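Local atomic coordinates of PfhB2 (Pasteurella multocida, PDB entry 6U8T), a protein that probably acts as a cysteine protease, forming a YopT-like domain of a bacterial toxin. Residues D32-H35 with G36-E39; K79-Q82 with T83-M86; F174-P177 with N178-E181. The protein carries 1 engineered substitution. All coordinates share one frame; numbering follows the deposited sequence.

Contact 1 (D32-H35 with G36-E39); sequences DTQH and GVSE. Engineered in segment 36-39: Ser38 (natural residue Cys).
Gln34 and Ser38, one helical turn apart, are joined both through their backbones and through a water. The Ser38 amide donates to Gln34 O at 2.9 Å, and the water lies 2.9 Å from Gln34 NE2, whose hydrogen it accepts, and 2.7 Å from Ser38 OG. Gln34 can reach this water because its chain bends at CG (chi2 61°), and the same bend sets NE2 3.8 Å from Val37 CG1, the two side chains passing at a slant. Ser38 is an engineered replacement for a natural cysteine. All of this belongs to the long helix 20-51, where i-to-i+4 bonds also run from Val37 N to Thr33 O (3.1 Å) and from Glu39 N to His35 O (2.9 Å); the latter is the straighter, at 171° about the hydrogen. The bond from Gly36 N to Asp32 O is weak. Thr33 OG1 turns back to Lys29 O on the preceding turn. Glu39 has its buried carboxylate satisfied from several sides: OE2 meets Lys151 in a salt bridge and Thr98 in a hydrogen bond, while OE1 bonds Thr162 of the second subunit. The His35 ring packs edge-to-face with Phe85 of helix 72-87. Ser38 itself lies against His161 of the second subunit, consistent with a cysteine-histidine pairing of the papain-like type contributed by two chains.

Contact 2 (K79-Q82 with T83-M86); sequences KKLQ and TEFM
Thr83 and Lys79 meet through an ordinary helical bond, Thr83 N to Lys79 O at 3.0 Å, and the same carbonyl draws a second, weak bond of 3.4 Å from Thr83 OG1. The threonine hydroxyl lies beside its own backbone N (chi1 -86°), which turns it back toward the preceding turn. Three further amides continue the i-to-i+4 ladder: Glu84 to Lys80, Phe85 to Leu81 and Met86 to Gln82. The Glu84 bond is the longest of these three, with N 3.2 Å from Lys80 O, yet nearly straight at 170°.

Van der Waals contacts between the turns are mostly those of side-chain carbons with carbonyl oxygens. Thr83 CB sits 3.3 Å from Lys80 O, and Phe85 CB touches both Leu81 O and Gln82 O, each at 3.4 Å. Between side chains the touches are slight: Leu81 CD1 approaches Glu84 OE1 at 4.2 Å where the two chains cross at about a right angle, and Gln82 CG comes within 4.3 Å of the selenium of Met86, a selenomethionine. The Met86 chain is bent at both CG and selenium, so that its methyl CE folds back to the edge of the neighbouring Phe85 ring, in the ring plane.

Packing against other helices divides these residues by face. Gln82 lies on Thr33 and Val37 of helix 20-51. Leu81 and Phe85 lie between that helix and helix 91-104, Leu81 against Ser40 on the one and Leu97 and Trp101 on the other, Phe85 against Glu39 and Thr98. Lys79, Lys80 and Thr83 are exposed, as is Glu84, though it still touches Leu97. Such a division is that of an amphipathic alpha-helix, here helix 72-87, whose buried side packs on both helix 20-51 and helix 91-104.

Contact 3 (F174-P177 with N178-E181); sequences FFDP and NFGE
Asp176 and Gly180 pair across the tight end of a beta hairpin, strands 171-176 and 180-184, closed by a type I turn through Pro177 and Asn178. Asp176 N donates to Gly180 O at 2.9 Å. In return Asp176 O receives Phe179 N at 2.8 Å, the donor standing above the carbonyl plane, and also a weak bond from Gly180 N. Two residues facing one make this a classic beta bulge; at its second position the positive phi (149/-148°) would press any CB against the carbonyl oxygen of Phe179, which by itself calls for the glycine found there. The Asp176 side chain tightens the turn further: OD1 takes the Asn178 amide at 3.0 Å, from above the carboxylate plane, in an Asx turn. OD1 also accepts from His161, and OD2 bonds Tyr204, consistent with the Asp-His part of a papain-like triad.

Away from the turn the strands are more loosely joined, although every residue is buried. Phe175 and Glu181 form a non-hydrogen-bonded pair in which Glu181 CB meets the Phe175 ring edge at CD1, 4.0 Å away. The outer ends of both look to the second subunit, Phe175 stacking on its Trp45 and Glu181 OE1 bonding its Tyr62 and Trp45. Back at the tight end, carboxylate and Phe179 ring stand 87° apart, with Asp176 OD2 in the ring plane, 3.4 Å from Phe179 CD2.

Overall arrangement
Contacts 1 and 2 are two-turn pieces of helices 20-51 and 72-87, which pack on each other with centres 9 Å apart; the nearest approach is Val37 CG2 to Gln82 OE1 at 3.2 Å. Contact 3 lies about 30 Å from contact 1, centre to centre, and across the chain's centre from contact 2. It is wholly buried, contact 1 partly so, and contact 2 has four exposed residues. The helical pair relies mainly on i-to-i+4 backbone bonds, whereas the hairpin adds a side-chain acceptor and a bulge. Contacts 1 and 3 both touch the second subunit, which brings Ser38 of one chain against Asn178 of the other; contact 2 does not.

Contact 1 (D32-H35 with G36-E39)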
ATOM      1  N   ASP C  32      -3.749  -0.127   8.637  1.00 30.30           N
ATOM      2  CA  ASP C  32      -5.186  -0.495   8.749  1.00 29.37           C
ATOM      3  C   ASP C  32      -5.838   0.338   9.868  1.00 26.24           C
ATOM      4  O   ASP C  32      -6.881   0.949   9.602  1.00 26.31           O
ATOM      5  CB  ASP C  32      -5.342  -1.996   8.985  1.00 34.16           C
ATOM      6  CG  ASP C  32      -6.745  -2.500   8.675  1.00 38.38           C
ATOM      7  OD1 ASP C  32      -7.243  -2.246   7.568  1.00 40.47           O
ATOM      8  OD2 ASP C  32      -7.341  -3.132   9.548  1.00 54.00           O
ATOM      9  N   THR C  33      -5.257   0.361  11.073  1.00 22.82           N
ATOM     10  CA  THR C  33      -5.828   1.080  12.238  1.00 23.04           C
ATOM     11  C   THR C  33      -5.939   2.574  11.892  1.00 24.69           C
ATOM     12  O   THR C  33      -6.914   3.227  12.294  1.00 27.78           O
ATOM     13  CB  THR C  33      -4.979   0.890  13.502  1.00 22.16           C
ATOM     14  OG1 THR C  33      -5.102  -0.466  13.910  1.00 22.38           O
ATOM     15  CG2 THR C  33      -5.414   1.758  14.658  1.00 21.36           C
ATOM     16  N   GLN C  34      -4.910   3.109  11.246  1.00 24.75           N
ATOM     17  CA  GLN C  34      -4.762   4.542  10.918  1.00 23.84           C
ATOM     18  C   GLN C  34      -5.813   4.946   9.861  1.00 19.87           C
ATOM     19  O   GLN C  34      -6.255   6.100   9.871  1.00 19.07           O
ATOM     20  CB  GLN C  34      -3.319   4.815  10.500  1.00 25.29           C
ATOM     21  CG  GLN C  34      -2.916   6.262  10.733  1.00 27.12           C
ATOM     22  CD  GLN C  34      -3.008   6.641  12.188  1.00 26.71           C
ATOM     23  OE1 GLN C  34      -2.608   5.900  13.062  1.00 28.94           O
ATOM     24  NE2 GLN C  34      -3.507   7.828  12.458  1.00 29.37           N
ATOM     25  N   HIS C  35      -6.265   4.017   9.045  1.00 18.18           N
ATOM     26  CA  HIS C  35      -7.426   4.235   8.150  1.00 17.69           C
ATOM     27  C   HIS C  35      -8.673   4.519   9.010  1.00 17.78           C
ATOM     28  O   HIS C  35      -9.389   5.497   8.738  1.00 16.09           O
ATOM     29  CB  HIS C  35      -7.588   3.091   7.143  1.00 17.85           C
ATOM     30  CG  HIS C  35      -8.735   3.312   6.211  1.00 18.77           C
ATOM     31  ND1 HIS C  35      -9.567   2.294   5.810  1.00 19.31           N
ATOM     32  CD2 HIS C  35      -9.249   4.453   5.680  1.00 19.12           C
ATOM     33  CE1 HIS C  35     -10.497   2.771   5.017  1.00 19.84           C
ATOM     34  NE2 HIS C  35     -10.332   4.090   4.917  1.00 20.36           N
ATOM     35  N   GLY C  36      -8.911   3.688  10.017  1.00 18.12           N
ATOM     36  CA  GLY C  36      -9.978   3.878  11.019  1.00 17.72           C
ATOM     37  C   GLY C  36      -9.962   5.290  11.611  1.00 16.45           C
ATOM     38  O   GLY C  36     -11.048   5.947  11.676  1.00 15.23           O
ATOM     39  N   VAL C  37      -8.779   5.725  12.048  1.00 15.32           N
ATOM     40  CA  VAL C  37      -8.601   7.034  12.739  1.00 15.18           C
ATOM     41  C   VAL C  37      -8.843   8.169  11.725  1.00 14.35           C
ATOM     42  O   VAL C  37      -9.433   9.165  12.106  1.00 13.61           O
ATOM     43  CB  VAL C  37      -7.203   7.156  13.372  1.00 15.16           C
ATOM     44  CG1 VAL C  37      -6.970   8.543  13.944  1.00 14.88           C
ATOM     45  CG2 VAL C  37      -7.011   6.110  14.443  1.00 15.84           C
ATOM     46  N   SER C  38      -8.366   8.012  10.498  1.00 13.94           N
ATOM     47  CA  SER C  38      -8.451   9.032   9.434  1.00 14.49           C
ATOM     48  C   SER C  38      -9.913   9.217   9.027  1.00 14.64           C
ATOM     49  O   SER C  38     -10.388  10.379   9.001  1.00 14.57           O
ATOM     50  CB  SER C  38      -7.550   8.669   8.274  1.00 15.17           C
ATOM     51  OG  SER C  38      -6.173   8.888   8.682  1.00 15.93           O
ATOM     52  N   GLU C  39     -10.603   8.107   8.782  1.00 14.54           N
ATOM     53  CA  GLU C  39     -12.041   8.062   8.433  1.00 14.75           C
ATOM     54  C   GLU C  39     -12.845   8.721   9.552  1.00 14.04           C
ATOM     55  O   GLU C  39     -13.588   9.678   9.264  1.00 15.47           O
ATOM     56  CB  GLU C  39     -12.508   6.626   8.194  1.00 16.81           C
ATOM     57  CG  GLU C  39     -13.990   6.511   7.891  1.00 19.81           C
ATOM     58  CD  GLU C  39     -14.395   6.863   6.463  1.00 21.77           C
ATOM     59  OE1 GLU C  39     -13.502   7.282   5.689  1.00 22.73           O
ATOM     60  OE2 GLU C  39     -15.628   6.723   6.122  1.00 24.47           O
TER
HETATM   61  O   HOH W   1      -4.581   9.801  10.663  1.00 22.25           O

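Contact 2 (K79-Q82 with T83-M86)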
ATOM      1  N   LYS C  79     -12.328   7.947  18.680  1.00 19.12           N
ATOM      2  CA  LYS C  79     -11.936   6.570  19.066  1.00 20.92           C
ATOM      3  C   LYS C  79     -13.177   5.661  19.071  1.00 21.57           C
ATOM      4  O   LYS C  79     -13.049   4.533  18.569  1.00 19.97           O
ATOM      5  CB  LYS C  79     -11.212   6.589  20.411  1.00 23.62           C
ATOM      6  CG  LYS C  79      -9.716   6.846  20.276  1.00 24.52           C
ATOM      7  CD  LYS C  79      -8.985   7.044  21.572  1.00 27.97           C
ATOM      8  CE  LYS C  79      -7.649   6.330  21.590  1.00 33.77           C
ATOM      9  NZ  LYS C  79      -6.681   7.049  20.733  1.00 38.18           N
ATOM     10  N   LYS C  80     -14.311   6.143  19.582  1.00 22.21           N
ATOM     11  CA  LYS C  80     -15.604   5.404  19.589  1.00 25.32           C
ATOM     12  C   LYS C  80     -15.987   5.016  18.150  1.00 23.11           C
ATOM     13  O   LYS C  80     -16.242   3.819  17.905  1.00 22.40           O
ATOM     14  CB  LYS C  80     -16.745   6.244  20.165  1.00 30.49           C
ATOM     15  CG  LYS C  80     -17.441   5.779  21.432  1.00 38.82           C
ATOM     16  CD  LYS C  80     -18.352   6.923  22.003  1.00 49.23           C
ATOM     17  CE  LYS C  80     -17.736   7.773  23.126  1.00 59.90           C
ATOM     18  NZ  LYS C  80     -17.628   9.243  22.857  1.00 54.70           N
ATOM     19  N   LEU C  81     -16.087   6.000  17.245  1.00 20.52           N
ATOM     20  CA  LEU C  81     -16.488   5.767  15.835  1.00 19.31           C
ATOM     21  C   LEU C  81     -15.462   4.841  15.162  1.00 19.17           C
ATOM     22  O   LEU C  81     -15.842   3.974  14.380  1.00 19.48           O
ATOM     23  CB  LEU C  81     -16.574   7.107  15.105  1.00 18.06           C
ATOM     24  CG  LEU C  81     -17.020   7.028  13.650  1.00 17.86           C
ATOM     25  CD1 LEU C  81     -18.296   6.183  13.541  1.00 18.89           C
ATOM     26  CD2 LEU C  81     -17.246   8.421  13.057  1.00 16.75           C
ATOM     27  N   GLN C  82     -14.176   5.060  15.418  1.00 19.29           N
ATOM     28  CA  GLN C  82     -13.085   4.294  14.794  1.00 19.88           C
ATOM     29  C   GLN C  82     -13.256   2.793  15.159  1.00 22.75           C
ATOM     30  O   GLN C  82     -13.125   1.949  14.301  1.00 20.50           O
ATOM     31  CB  GLN C  82     -11.766   4.867  15.274  1.00 19.89           C
ATOM     32  CG  GLN C  82     -10.561   4.079  14.782  1.00 21.47           C
ATOM     33  CD  GLN C  82      -9.424   4.195  15.765  1.00 22.51           C
ATOM     34  OE1 GLN C  82      -9.269   5.210  16.451  1.00 25.73           O
ATOM     35  NE2 GLN C  82      -8.511   3.259  15.695  1.00 20.07           N
ATOM     36  N   THR C  83     -13.529   2.490  16.422  1.00 24.04           N
ATOM     37  CA  THR C  83     -13.833   1.141  16.955  1.00 26.18           C
ATOM     38  C   THR C  83     -14.991   0.500  16.177  1.00 29.12           C
ATOM     39  O   THR C  83     -14.824  -0.643  15.738  1.00 32.63           O
ATOM     40  CB  THR C  83     -14.162   1.267  18.441  1.00 26.33           C
ATOM     41  OG1 THR C  83     -12.831   1.192  18.926  1.00 27.72           O
ATOM     42  CG2 THR C  83     -15.094   0.225  19.007  1.00 29.80           C
ATOM     43  N   GLU C  84     -16.121   1.187  16.079  1.00 27.07           N
ATOM     44  CA  GLU C  84     -17.303   0.726  15.311  1.00 30.43           C
ATOM     45  C   GLU C  84     -16.886   0.445  13.849  1.00 27.26           C
ATOM     46  O   GLU C  84     -17.160  -0.667  13.334  1.00 25.90           O
ATOM     47  CB  GLU C  84     -18.432   1.740  15.471  1.00 33.46           C
ATOM     48  CG  GLU C  84     -19.085   1.638  16.839  1.00 42.05           C
ATOM     49  CD  GLU C  84     -19.837   2.860  17.326  1.00 55.51           C
ATOM     50  OE1 GLU C  84     -19.966   3.827  16.525  1.00 64.93           O
ATOM     51  OE2 GLU C  84     -20.263   2.855  18.519  1.00 68.39           O
ATOM     52  N   PHE C  85     -16.153   1.368  13.250  1.00 24.46           N
ATOM     53  CA  PHE C  85     -15.654   1.259  11.859  1.00 24.59           C
ATOM     54  C   PHE C  85     -14.817  -0.009  11.682  1.00 25.45           C
ATOM     55  O   PHE C  85     -14.979  -0.759  10.731  1.00 24.58           O
ATOM     56  CB  PHE C  85     -14.894   2.525  11.498  1.00 22.58           C
ATOM     57  CG  PHE C  85     -14.355   2.524  10.095  1.00 22.01           C
ATOM     58  CD1 PHE C  85     -15.102   3.071   9.062  1.00 22.65           C
ATOM     59  CD2 PHE C  85     -13.083   2.056   9.820  1.00 21.42           C
ATOM     60  CE1 PHE C  85     -14.597   3.143   7.774  1.00 21.80           C
ATOM     61  CE2 PHE C  85     -12.587   2.109   8.528  1.00 21.96           C
ATOM     62  CZ  PHE C  85     -13.346   2.658   7.511  1.00 22.09           C
HETATM   63  N   MSE C  86     -13.945  -0.248  12.648  1.00 29.49           N
HETATM   64  CA  MSE C  86     -12.995  -1.355  12.660  1.00 31.34           C
HETATM   65  C   MSE C  86     -13.725  -2.689  12.814  1.00 28.73           C
HETATM   66  O   MSE C  86     -13.233  -3.683  12.318  1.00 29.70           O
HETATM   67  CB  MSE C  86     -12.045  -1.202  13.856  1.00 42.04           C
HETATM   68  CG  MSE C  86     -10.587  -1.381  13.573  1.00 54.26           C
HETATM   69 SE   MSE C  86      -9.885   0.268  12.817  1.00 79.31          SE
HETATM   70  CE  MSE C  86      -9.940   0.088  10.843  1.00 46.25           C
TER

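Contact 3 (F174-P177 with N178-E181)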
ATOM      1  N   PHE C 174      11.481 -23.137  -1.006  1.00 47.99           N
ATOM      2  CA  PHE C 174      10.896 -21.777  -1.052  1.00 44.82           C
ATOM      3  C   PHE C 174      11.683 -20.877  -0.100  1.00 43.92           C
ATOM      4  O   PHE C 174      11.929 -21.296   1.032  1.00 44.47           O
ATOM      5  CB  PHE C 174       9.417 -21.840  -0.686  1.00 43.78           C
ATOM      6  CG  PHE C 174       8.724 -20.502  -0.727  1.00 40.92           C
ATOM      7  CD1 PHE C 174       8.542 -19.845  -1.928  1.00 40.27           C
ATOM      8  CD2 PHE C 174       8.261 -19.905   0.426  1.00 39.49           C
ATOM      9  CE1 PHE C 174       7.904 -18.613  -1.974  1.00 38.21           C
ATOM     10  CE2 PHE C 174       7.661 -18.657   0.388  1.00 37.24           C
ATOM     11  CZ  PHE C 174       7.459 -18.028  -0.807  1.00 36.68           C
ATOM     12  N   PHE C 175      12.110 -19.699  -0.547  1.00 42.44           N
ATOM     13  CA  PHE C 175      12.935 -18.781   0.272  1.00 41.50           C
ATOM     14  C   PHE C 175      12.281 -17.408   0.282  1.00 38.92           C
ATOM     15  O   PHE C 175      12.037 -16.831  -0.798  1.00 37.79           O
ATOM     16  CB  PHE C 175      14.383 -18.728  -0.228  1.00 43.24           C
ATOM     17  CG  PHE C 175      15.215 -17.698   0.492  1.00 43.34           C
ATOM     18  CD1 PHE C 175      15.676 -17.922   1.782  1.00 43.84           C
ATOM     19  CD2 PHE C 175      15.498 -16.477  -0.106  1.00 42.40           C
ATOM     20  CE1 PHE C 175      16.409 -16.955   2.451  1.00 43.44           C
ATOM     21  CE2 PHE C 175      16.242 -15.518   0.570  1.00 41.72           C
ATOM     22  CZ  PHE C 175      16.703 -15.761   1.838  1.00 42.03           C
ATOM     23  N   ASP C 176      11.996 -16.921   1.486  1.00 37.85           N
ATOM     24  CA  ASP C 176      11.443 -15.568   1.744  1.00 35.79           C
ATOM     25  C   ASP C 176      12.387 -14.834   2.690  1.00 35.63           C
ATOM     26  O   ASP C 176      12.459 -15.149   3.872  1.00 35.58           O
ATOM     27  CB  ASP C 176      10.031 -15.677   2.307  1.00 34.76           C
ATOM     28  CG  ASP C 176       9.335 -14.339   2.428  1.00 32.48           C
ATOM     29  OD1 ASP C 176      10.044 -13.307   2.386  1.00 32.10           O
ATOM     30  OD2 ASP C 176       8.103 -14.340   2.499  1.00 31.10           O
ATOM     31  N   PRO C 177      13.146 -13.840   2.194  1.00 35.60           N
ATOM     32  CA  PRO C 177      14.119 -13.124   3.009  1.00 36.33           C
ATOM     33  C   PRO C 177      13.512 -12.462   4.258  1.00 35.75           C
ATOM     34  O   PRO C 177      14.282 -12.011   5.081  1.00 35.10           O
ATOM     35  CB  PRO C 177      14.687 -12.023   2.106  1.00 36.01           C
ATOM     36  CG  PRO C 177      14.132 -12.252   0.734  1.00 35.86           C
ATOM     37  CD  PRO C 177      13.116 -13.369   0.812  1.00 36.08           C
ATOM     38  N   ASN C 178      12.174 -12.405   4.331  1.00 36.74           N
ATOM     39  CA  ASN C 178      11.396 -11.856   5.479  1.00 35.72           C
ATOM     40  C   ASN C 178      11.200 -12.935   6.560  1.00 36.48           C
ATOM     41  O   ASN C 178      10.752 -12.556   7.657  1.00 35.89           O
ATOM     42  CB  ASN C 178      10.007 -11.364   5.060  1.00 34.43           C
ATOM     43  CG  ASN C 178       9.992  -9.931   4.574  1.00 37.66           C
ATOM     44  OD1 ASN C 178      11.054  -9.291   4.492  1.00 40.25           O
ATOM     45  ND2 ASN C 178       8.801  -9.435   4.233  1.00 34.38           N
ATOM     46  N   PHE C 179      11.432 -14.214   6.246  1.00 37.33           N
ATOM     47  CA  PHE C 179      11.156 -15.348   7.174  1.00 39.95           C
ATOM     48  C   PHE C 179      12.290 -16.377   7.157  1.00 42.71           C
ATOM     49  O   PHE C 179      12.820 -16.688   8.235  1.00 47.72           O
ATOM     50  CB  PHE C 179       9.811 -15.998   6.846  1.00 39.06           C
ATOM     51  CG  PHE C 179       8.637 -15.076   7.004  1.00 37.00           C
ATOM     52  CD1 PHE C 179       8.142 -14.754   8.251  1.00 36.24           C
ATOM     53  CD2 PHE C 179       8.005 -14.556   5.899  1.00 36.77           C
ATOM     54  CE1 PHE C 179       7.043 -13.926   8.394  1.00 35.25           C
ATOM     55  CE2 PHE C 179       6.912 -13.707   6.029  1.00 35.08           C
ATOM     56  CZ  PHE C 179       6.439 -13.385   7.281  1.00 34.08           C
ATOM     57  N   GLY C 180      12.634 -16.918   5.990  1.00 44.69           N
ATOM     58  CA  GLY C 180      13.746 -17.874   5.845  1.00 47.27           C
ATOM     59  C   GLY C 180      13.510 -18.869   4.716  1.00 47.61           C
ATOM     60  O   GLY C 180      12.864 -18.511   3.731  1.00 46.05           O
ATOM     61  N   GLU C 181      14.025 -20.088   4.870  1.00 49.54           N
ATOM     62  CA  GLU C 181      14.016 -21.146   3.844  1.00 51.13           C
ATOM     63  C   GLU C 181      13.198 -22.326   4.346  1.00 52.35           C
ATOM     64  O   GLU C 181      13.356 -22.758   5.487  1.00 55.13           O
ATOM     65  CB  GLU C 181      15.454 -21.507   3.509  1.00 53.43           C
ATOM     66  CG  GLU C 181      15.567 -22.436   2.319  1.00 56.43           C
ATOM     67  CD  GLU C 181      16.981 -22.915   2.080  1.00 58.46           C
ATOM     68  OE1 GLU C 181      17.826 -22.078   1.760  1.00 57.34           O
ATOM     69  OE2 GLU C 181      17.223 -24.114   2.264  1.00 63.85           O
TER